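Local coordinates for protein YcaO (Methanopyrus kandleri, PDB 6CIB) that binds adenine nucleotide and magnesium as a YcaO-family enzyme and probably uses ATP to activate peptide backbone amides for thioamidation, at residues 11-22 / 150-160. Sequence-based numbering, arbitrary orientation.
Sequences FRAFLPKETLRW and AGRLREEAVIQ. With ADP (adenosine-5'-diphosphate), chain G.
Arg152 slides its guanidinium between the rings of Phe14 and Trp22, a worked example of a cation held in an aromatic sandwich. On one face the Phe14 ring lies nearly parallel, its centroid 3.7 Å from Arg152 CZ; on the opposite face CZ stands over the five-membered ring of Trp22, while Arg152 CD makes a CH-pi contact with the six-membered ring. Its turn within the sandwich is further limited at the edge, where Arg152 NH1 gives a hydrogen bond of 3.1 Å to Thr19 OG1, close to the guanidinium plane. Bends at chi2 and chi3 (-74° and -60°) fold the arginine back so that CB and CG lie against the CD1-CE1 rim of Phe14.

The second focus is Glu156, in the first turn of helix 154-177. Glu156 OE1 accepts from Ala13 N at 2.9 Å through its anti lone pair, in an almost straight bond. OE2 is met from opposite faces of the carboxylate plane, by Arg152 N at 2.7 Å and by Arg12 NH1 in a salt bridge. These contacts build part of the ADP pocket, consistent with the ATP-binding site of the YcaO family, joining the N-terminal loop to the glycine-containing turn after strand 148-150. Held by Glu156, the Arg12 guanidinium spreads over the adenine of ADP, with ADP C4 3.3 Å from its CZ, and NH2 bonds the ribose O2' at 3.0 Å. An alanine in place of Glu156 would probably leave Arg12 NH1 without its countercharge, its guanidinium held less firmly over the adenine, and the amides of Ala13 and Arg152 without the carboxylate that accepts from both. Farther along the helix, Gln160 NE2 reaches the beta-phosphate oxygen O1B of ADP, and a water joins Gln160 OE1 to Phe11 N.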
ATOM      1  N   PHE A  11      11.543  -3.198   3.617  1.00 28.93           N
ATOM      2  CA  PHE A  11      12.409  -4.050   4.444  1.00 28.15           C
ATOM      3  C   PHE A  11      12.547  -5.436   3.827  1.00 28.09           C
ATOM      4  O   PHE A  11      11.588  -6.211   3.775  1.00 28.59           O
ATOM      5  CB  PHE A  11      11.874  -4.135   5.878  1.00 27.40           C
ATOM      6  CG  PHE A  11      11.685  -2.799   6.535  1.00 28.07           C
ATOM      7  CD1 PHE A  11      12.771  -2.128   7.118  1.00 28.46           C
ATOM      8  CD2 PHE A  11      10.423  -2.201   6.573  1.00 27.51           C
ATOM      9  CE1 PHE A  11      12.594  -0.886   7.718  1.00 28.95           C
ATOM     10  CE2 PHE A  11      10.240  -0.968   7.175  1.00 27.54           C
ATOM     11  CZ  PHE A  11      11.322  -0.310   7.752  1.00 29.18           C
ATOM     12  N   ARG A  12      13.752  -5.732   3.351  1.00 28.24           N
ATOM     13  CA  ARG A  12      13.994  -6.895   2.503  1.00 27.93           C
ATOM     14  C   ARG A  12      15.167  -7.753   2.974  1.00 29.39           C
ATOM     15  O   ARG A  12      16.180  -7.236   3.449  1.00 28.41           O
ATOM     16  CB  ARG A  12      14.205  -6.460   1.041  1.00 27.59           C
ATOM     17  CG  ARG A  12      13.085  -5.618   0.423  1.00 27.55           C
ATOM     18  CD  ARG A  12      11.766  -6.390   0.328  1.00 28.79           C
ATOM     19  NE  ARG A  12      10.649  -5.530  -0.072  1.00 27.96           N
ATOM     20  CZ  ARG A  12       9.396  -5.946  -0.255  1.00 28.33           C
ATOM     21  NH1 ARG A  12       9.067  -7.227  -0.101  1.00 27.49           N
ATOM     22  NH2 ARG A  12       8.461  -5.074  -0.608  1.00 28.30           N
ATOM     23  N   ALA A  13      15.007  -9.064   2.827  1.00 31.37           N
ATOM     24  CA  ALA A  13      16.010 -10.050   3.233  1.00 32.65           C
ATOM     25  C   ALA A  13      17.026 -10.341   2.124  1.00 33.84           C
ATOM     26  O   ALA A  13      18.004 -11.063   2.343  1.00 34.05           O
ATOM     27  CB  ALA A  13      15.318 -11.335   3.680  1.00 33.13           C
ATOM     28  N   PHE A  14      16.789  -9.765   0.942  1.00 32.57           N
ATOM     29  CA  PHE A  14      17.646  -9.934  -0.231  1.00 31.60           C
ATOM     30  C   PHE A  14      17.872  -8.584  -0.902  1.00 31.43           C
ATOM     31  O   PHE A  14      17.022  -7.679  -0.816  1.00 30.15           O
ATOM     32  CB  PHE A  14      17.013 -10.927  -1.227  1.00 32.00           C
ATOM     33  CG  PHE A  14      16.779 -12.296  -0.650  1.00 32.68           C
ATOM     34  CD1 PHE A  14      15.592 -12.595   0.023  1.00 32.70           C
ATOM     35  CD2 PHE A  14      17.761 -13.290  -0.758  1.00 34.12           C
ATOM     36  CE1 PHE A  14      15.381 -13.854   0.591  1.00 33.50           C
ATOM     37  CE2 PHE A  14      17.551 -14.554  -0.204  1.00 34.76           C
ATOM     38  CZ  PHE A  14      16.363 -14.835   0.473  1.00 34.12           C
ATOM     39  N   LEU A  15      19.022  -8.446  -1.559  1.00 30.12           N
ATOM     40  CA  LEU A  15      19.287  -7.292  -2.414  1.00 31.24           C
ATOM     41  C   LEU A  15      18.403  -7.390  -3.665  1.00 31.17           C
ATOM     42  O   LEU A  15      18.201  -8.493  -4.185  1.00 31.20           O
ATOM     43  CB  LEU A  15      20.768  -7.208  -2.791  1.00 31.84           C
ATOM     44  CG  LEU A  15      21.795  -7.027  -1.653  1.00 33.06           C
ATOM     45  CD1 LEU A  15      23.214  -7.098  -2.203  1.00 32.05           C
ATOM     46  CD2 LEU A  15      21.580  -5.735  -0.860  1.00 33.22           C
ATOM     47  N   PRO A  16      17.845  -6.248  -4.131  1.00 30.67           N
ATOM     48  CA  PRO A  16      16.994  -6.245  -5.339  1.00 30.24           C
ATOM     49  C   PRO A  16      17.613  -6.927  -6.561  1.00 30.03           C
ATOM     50  O   PRO A  16      16.895  -7.604  -7.296  1.00 30.74           O
ATOM     51  CB  PRO A  16      16.758  -4.756  -5.588  1.00 29.27           C
ATOM     52  CG  PRO A  16      16.718  -4.194  -4.203  1.00 30.70           C
ATOM     53  CD  PRO A  16      17.820  -4.931  -3.468  1.00 30.13           C
ATOM     54  N   LYS A  17      18.921  -6.764  -6.768  1.00 31.38           N
ATOM     55  CA  LYS A  17      19.617  -7.445  -7.871  1.00 33.02           C
ATOM     56  C   LYS A  17      19.487  -8.972  -7.792  1.00 32.19           C
ATOM     57  O   LYS A  17      19.288  -9.618  -8.816  1.00 31.44           O
ATOM     58  CB  LYS A  17      21.084  -6.996  -7.981  1.00 36.49           C
ATOM     59  CG  LYS A  17      21.984  -7.407  -6.825  1.00 40.02           C
ATOM     60  CD  LYS A  17      23.403  -6.905  -7.021  1.00 42.32           C
ATOM     61  CE  LYS A  17      24.287  -7.340  -5.863  1.00 42.66           C
ATOM     62  NZ  LYS A  17      25.691  -6.916  -6.123  1.00 46.36           N
ATOM     63  N   GLU A  18      19.566  -9.519  -6.573  1.00 32.73           N
ATOM     64  CA  GLU A  18      19.385 -10.952  -6.315  1.00 34.39           C
ATOM     65  C   GLU A  18      17.953 -11.384  -6.632  1.00 33.60           C
ATOM     66  O   GLU A  18      17.730 -12.389  -7.310  1.00 34.54           O
ATOM     67  CB  GLU A  18      19.741 -11.282  -4.859  1.00 36.60           C
ATOM     68  CG  GLU A  18      21.228 -11.491  -4.624  1.00 40.48           C
ATOM     69  CD  GLU A  18      21.751 -10.875  -3.330  1.00 46.11           C
ATOM     70  OE1 GLU A  18      21.073 -10.914  -2.263  1.00 44.18           O
ATOM     71  OE2 GLU A  18      22.887 -10.351  -3.385  1.00 51.08           O
ATOM     72  N   THR A  19      16.993 -10.601  -6.147  1.00 32.47           N
ATOM     73  CA  THR A  19      15.574 -10.866  -6.360  1.00 31.16           C
ATOM     74  C   THR A  19      15.189 -10.805  -7.837  1.00 29.16           C
ATOM     75  O   THR A  19      14.420 -11.644  -8.294  1.00 29.63           O
ATOM     76  CB  THR A  19      14.705  -9.938  -5.479  1.00 30.32           C
ATOM     77  OG1 THR A  19      15.053 -10.179  -4.116  1.00 31.41           O
ATOM     78  CG2 THR A  19      13.197 -10.209  -5.660  1.00 29.37           C
ATOM     79  N   LEU A  20      15.742  -9.843  -8.577  1.00 29.09           N
ATOM     80  CA  LEU A  20      15.482  -9.753 -10.016  1.00 30.57           C
ATOM     81  C   LEU A  20      15.990 -10.997 -10.751  1.00 33.21           C
ATOM     82  O   LEU A  20      15.288 -11.549 -11.611  1.00 33.08           O
ATOM     83  CB  LEU A  20      16.063  -8.468 -10.633  1.00 28.73           C
ATOM     84  CG  LEU A  20      15.675  -8.129 -12.089  1.00 29.15           C
ATOM     85  CD1 LEU A  20      14.173  -8.247 -12.369  1.00 28.83           C
ATOM     86  CD2 LEU A  20      16.173  -6.750 -12.480  1.00 28.37           C
ATOM     87  N   ARG A  21      17.192 -11.439 -10.387  1.00 33.23           N
ATOM     88  CA  ARG A  21      17.804 -12.629 -10.981  1.00 36.57           C
ATOM     89  C   ARG A  21      16.910 -13.847 -10.735  1.00 36.47           C
ATOM     90  O   ARG A  21      16.677 -14.643 -11.644  1.00 37.17           O
ATOM     91  CB  ARG A  21      19.221 -12.821 -10.413  1.00 37.49           C
ATOM     92  CG  ARG A  21      20.022 -13.977 -10.993  1.00 39.44           C
ATOM     93  CD  ARG A  21      21.523 -13.838 -10.731  1.00 41.28           C
ATOM     94  NE  ARG A  21      21.842 -13.523  -9.339  1.00 44.85           N
ATOM     95  CZ  ARG A  21      22.531 -12.457  -8.923  1.00 45.11           C
ATOM     96  NH1 ARG A  21      23.023 -11.570  -9.779  1.00 43.05           N
ATOM     97  NH2 ARG A  21      22.745 -12.289  -7.626  1.00 45.90           N
ATOM     98  N   TRP A  22      16.390 -13.936  -9.511  1.00 37.39           N
ATOM     99  CA  TRP A  22      15.467 -14.975  -9.060  1.00 37.52           C
ATOM    100  C   TRP A  22      14.106 -14.927  -9.788  1.00 37.99           C
ATOM    101  O   TRP A  22      13.601 -15.969 -10.219  1.00 37.51           O
ATOM    102  CB  TRP A  22      15.324 -14.842  -7.539  1.00 39.91           C
ATOM    103  CG  TRP A  22      14.349 -15.745  -6.833  1.00 41.70           C
ATOM    104  CD1 TRP A  22      14.594 -16.999  -6.336  1.00 43.23           C
ATOM    105  CD2 TRP A  22      12.999 -15.429  -6.476  1.00 41.72           C
ATOM    106  NE1 TRP A  22      13.466 -17.492  -5.716  1.00 43.15           N
ATOM    107  CE2 TRP A  22      12.475 -16.550  -5.783  1.00 42.58           C
ATOM    108  CE3 TRP A  22      12.171 -14.311  -6.683  1.00 42.60           C
ATOM    109  CZ2 TRP A  22      11.161 -16.587  -5.299  1.00 43.75           C
ATOM    110  CZ3 TRP A  22      10.855 -14.349  -6.200  1.00 42.16           C
ATOM    111  CH2 TRP A  22      10.368 -15.481  -5.520  1.00 44.03           C
ATOM    112  N   ALA A 150       3.286  -9.129  -1.790  1.00 28.80           N
ATOM    113  CA  ALA A 150       4.184 -10.237  -2.073  1.00 28.59           C
ATOM    114  C   ALA A 150       5.556  -9.931  -1.471  1.00 29.81           C
ATOM    115  O   ALA A 150       5.874  -8.772  -1.186  1.00 29.65           O
ATOM    116  CB  ALA A 150       4.289 -10.449  -3.574  1.00 28.81           C
ATOM    117  N   GLY A 151       6.347 -10.979  -1.247  1.00 29.81           N
ATOM    118  CA  GLY A 151       7.743 -10.840  -0.846  1.00 29.30           C
ATOM    119  C   GLY A 151       8.544 -12.094  -1.135  1.00 30.89           C
ATOM    120  O   GLY A 151       7.999 -13.089  -1.613  1.00 30.33           O
ATOM    121  N   ARG A 152       9.843 -12.051  -0.850  1.00 31.04           N
ATOM    122  CA  ARG A 152      10.668 -13.257  -0.902  1.00 32.45           C
ATOM    123  C   ARG A 152      10.361 -14.154   0.297  1.00 33.96           C
ATOM    124  O   ARG A 152      10.492 -15.376   0.213  1.00 34.45           O
ATOM    125  CB  ARG A 152      12.152 -12.906  -0.930  1.00 32.48           C
ATOM    126  CG  ARG A 152      12.651 -12.246  -2.208  1.00 33.67           C
ATOM    127  CD  ARG A 152      12.781 -13.198  -3.387  1.00 35.55           C
ATOM    128  NE  ARG A 152      13.707 -14.310  -3.153  1.00 35.81           N
ATOM    129  CZ  ARG A 152      15.020 -14.285  -3.376  1.00 35.98           C
ATOM    130  NH1 ARG A 152      15.628 -13.196  -3.833  1.00 35.72           N
ATOM    131  NH2 ARG A 152      15.737 -15.372  -3.135  1.00 36.26           N
ATOM    132  N   LEU A 153       9.948 -13.531   1.404  1.00 33.42           N
ATOM    133  CA  LEU A 153       9.542 -14.237   2.611  1.00 33.57           C
ATOM    134  C   LEU A 153       8.200 -13.720   3.060  1.00 34.39           C
ATOM    135  O   LEU A 153       7.838 -12.577   2.764  1.00 33.05           O
ATOM    136  CB  LEU A 153      10.573 -14.059   3.736  1.00 33.93           C
ATOM    137  CG  LEU A 153      12.034 -14.493   3.503  1.00 35.67           C
ATOM    138  CD1 LEU A 153      12.874 -14.090   4.699  1.00 36.89           C
ATOM    139  CD2 LEU A 153      12.177 -15.993   3.268  1.00 36.33           C
ATOM    140  N   ARG A 154       7.470 -14.556   3.794  1.00 36.22           N
ATOM    141  CA  ARG A 154       6.158 -14.177   4.293  1.00 37.34           C
ATOM    142  C   ARG A 154       6.233 -12.934   5.192  1.00 35.30           C
ATOM    143  O   ARG A 154       5.350 -12.077   5.115  1.00 33.77           O
ATOM    144  CB  ARG A 154       5.425 -15.387   4.919  1.00 39.86           C
ATOM    145  CG  ARG A 154       5.536 -15.604   6.418  1.00 43.83           C
ATOM    146  CD  ARG A 154       4.250 -15.180   7.113  1.00 46.27           C
ATOM    147  NE  ARG A 154       4.179 -15.639   8.500  1.00 48.19           N
ATOM    148  CZ  ARG A 154       4.108 -14.858   9.580  1.00 49.67           C
ATOM    149  NH1 ARG A 154       4.079 -13.538   9.488  1.00 51.81           N
ATOM    150  NH2 ARG A 154       4.054 -15.413  10.778  1.00 55.42           N
ATOM    151  N   GLU A 155       7.315 -12.807   5.975  1.00 33.70           N
ATOM    152  CA  GLU A 155       7.535 -11.637   6.844  1.00 33.36           C
ATOM    153  C   GLU A 155       7.619 -10.331   6.052  1.00 32.80           C
ATOM    154  O   GLU A 155       7.030  -9.333   6.468  1.00 31.66           O
ATOM    155  CB  GLU A 155       8.780 -11.788   7.721  1.00 33.36           C
ATOM    156  CG  GLU A 155       8.621 -12.770   8.880  1.00 35.16           C
ATOM    157  CD  GLU A 155       8.925 -14.207   8.494  1.00 37.36           C
ATOM    158  OE1 GLU A 155       9.120 -14.509   7.289  1.00 39.18           O
ATOM    159  OE2 GLU A 155       8.977 -15.051   9.408  1.00 39.84           O
ATOM    160  N   GLU A 156       8.334 -10.358   4.923  1.00 30.52           N
ATOM    161  CA  GLU A 156       8.419  -9.208   4.002  1.00 30.00           C
ATOM    162  C   GLU A 156       7.035  -8.740   3.577  1.00 27.86           C
ATOM    163  O   GLU A 156       6.736  -7.552   3.633  1.00 29.44           O
ATOM    164  CB  GLU A 156       9.195  -9.585   2.741  1.00 29.70           C
ATOM    165  CG  GLU A 156      10.705  -9.578   2.853  1.00 31.04           C
ATOM    166  CD  GLU A 156      11.372  -9.753   1.506  1.00 31.90           C
ATOM    167  OE1 GLU A 156      12.614  -9.812   1.467  1.00 31.96           O
ATOM    168  OE2 GLU A 156      10.654  -9.826   0.474  1.00 35.23           O
ATOM    169  N   ALA A 157       6.210  -9.693   3.141  1.00 28.35           N
ATOM    170  CA  ALA A 157       4.843  -9.440   2.679  1.00 26.91           C
ATOM    171  C   ALA A 157       3.934  -8.960   3.816  1.00 26.60           C
ATOM    172  O   ALA A 157       3.143  -8.034   3.625  1.00 25.86           O
ATOM    173  CB  ALA A 157       4.280 -10.695   2.016  1.00 26.53           C
ATOM    174  N   VAL A 158       4.050  -9.578   4.994  1.00 25.64           N
ATOM    175  CA  VAL A 158       3.281  -9.139   6.176  1.00 27.01           C
ATOM    176  C   VAL A 158       3.597  -7.693   6.560  1.00 27.36           C
ATOM    177  O   VAL A 158       2.677  -6.883   6.727  1.00 30.42           O
ATOM    178  CB  VAL A 158       3.420 -10.100   7.383  1.00 27.09           C
ATOM    179  CG1 VAL A 158       2.717  -9.543   8.621  1.00 27.66           C
ATOM    180  CG2 VAL A 158       2.820 -11.450   7.041  1.00 27.11           C
ATOM    181  N   ILE A 159       4.884  -7.367   6.662  1.00 27.81           N
ATOM    182  CA  ILE A 159       5.329  -5.992   6.961  1.00 27.64           C
ATOM    183  C   ILE A 159       4.750  -5.000   5.938  1.00 27.61           C
ATOM    184  O   ILE A 159       4.144  -4.000   6.329  1.00 27.23           O
ATOM    185  CB  ILE A 159       6.876  -5.878   7.030  1.00 27.11           C
ATOM    186  CG1 ILE A 159       7.414  -6.625   8.262  1.00 27.31           C
ATOM    187  CG2 ILE A 159       7.328  -4.413   7.043  1.00 26.08           C
ATOM    188  CD1 ILE A 159       8.873  -7.021   8.166  1.00 27.19           C
ATOM    189  N   GLN A 160       4.940  -5.297   4.649  1.00 27.29           N
ATOM    190  CA  GLN A 160       4.466  -4.441   3.559  1.00 29.05           C
ATOM    191  C   GLN A 160       2.941  -4.253   3.592  1.00 28.49           C
ATOM    192  O   GLN A 160       2.457  -3.118   3.519  1.00 28.84           O
ATOM    193  CB  GLN A 160       4.917  -5.001   2.200  1.00 29.84           C
ATOM    194  CG  GLN A 160       4.672  -4.081   1.001  1.00 32.68           C
ATOM    195  CD  GLN A 160       5.755  -3.023   0.822  1.00 35.49           C
ATOM    196  OE1 GLN A 160       6.717  -2.953   1.596  1.00 37.11           O
ATOM    197  NE2 GLN A 160       5.608  -2.198  -0.214  1.00 34.86           N
TER
HETATM  198  PB  ADP G 401       3.739  -0.975  -2.885  1.00 48.27           P
HETATM  199  O1B ADP G 401       3.657  -2.247  -2.067  1.00 47.80           O
HETATM  200  O2B ADP G 401       3.494   0.296  -2.096  1.00 51.35           O
HETATM  201  O3B ADP G 401       3.016  -1.018  -4.211  1.00 47.98           O
HETATM  202  PA  ADP G 401       6.200  -1.434  -4.354  1.00 35.77           P
HETATM  203  O1A ADP G 401       7.608  -1.240  -3.861  1.00 38.83           O
HETATM  204  O2A ADP G 401       5.838  -0.762  -5.652  1.00 36.77           O
HETATM  205  O3A ADP G 401       5.319  -0.835  -3.167  1.00 43.46           O
HETATM  206  O5' ADP G 401       5.915  -3.013  -4.432  1.00 34.06           O
HETATM  207  C5' ADP G 401       4.947  -3.671  -5.270  1.00 32.69           C
HETATM  208  C4' ADP G 401       4.865  -5.158  -4.875  1.00 32.14           C
HETATM  209  O4' ADP G 401       6.151  -5.778  -5.031  1.00 32.12           O
HETATM  210  C3' ADP G 401       4.497  -5.383  -3.406  1.00 31.59           C
HETATM  211  O3' ADP G 401       3.797  -6.635  -3.264  1.00 30.75           O
HETATM  212  C2' ADP G 401       5.844  -5.484  -2.714  1.00 30.68           C
HETATM  213  O2' ADP G 401       5.773  -6.181  -1.473  1.00 30.03           O
HETATM  214  C1' ADP G 401       6.678  -6.212  -3.764  1.00 30.41           C
HETATM  215  N9  ADP G 401       8.118  -5.874  -3.710  1.00 30.40           N
HETATM  216  C8  ADP G 401       8.644  -4.655  -3.930  1.00 30.89           C
HETATM  217  N7  ADP G 401       9.990  -4.680  -3.802  1.00 30.60           N
HETATM  218  C5  ADP G 401      10.348  -5.937  -3.519  1.00 30.09           C
HETATM  219  C6  ADP G 401      11.628  -6.640  -3.269  1.00 29.63           C
HETATM  220  N6  ADP G 401      12.801  -5.964  -3.316  1.00 28.92           N
HETATM  221  N1  ADP G 401      11.570  -7.966  -2.994  1.00 30.61           N
HETATM  222  C2  ADP G 401      10.400  -8.649  -2.946  1.00 30.88           C
HETATM  223  N3  ADP G 401       9.199  -8.068  -3.170  1.00 30.55           N
HETATM  224  C4  ADP G 401       9.112  -6.734  -3.458  1.00 30.28           C
HETATM  225  O   HOH W   1       8.540  -3.196   3.717  1.00 31.67           O
HETATM  226  O   HOH W   2       8.866  -5.817   3.851  1.00 42.27           O
HETATM  227  O   HOH W   3       8.617  -2.045  -1.364  1.00 39.89           O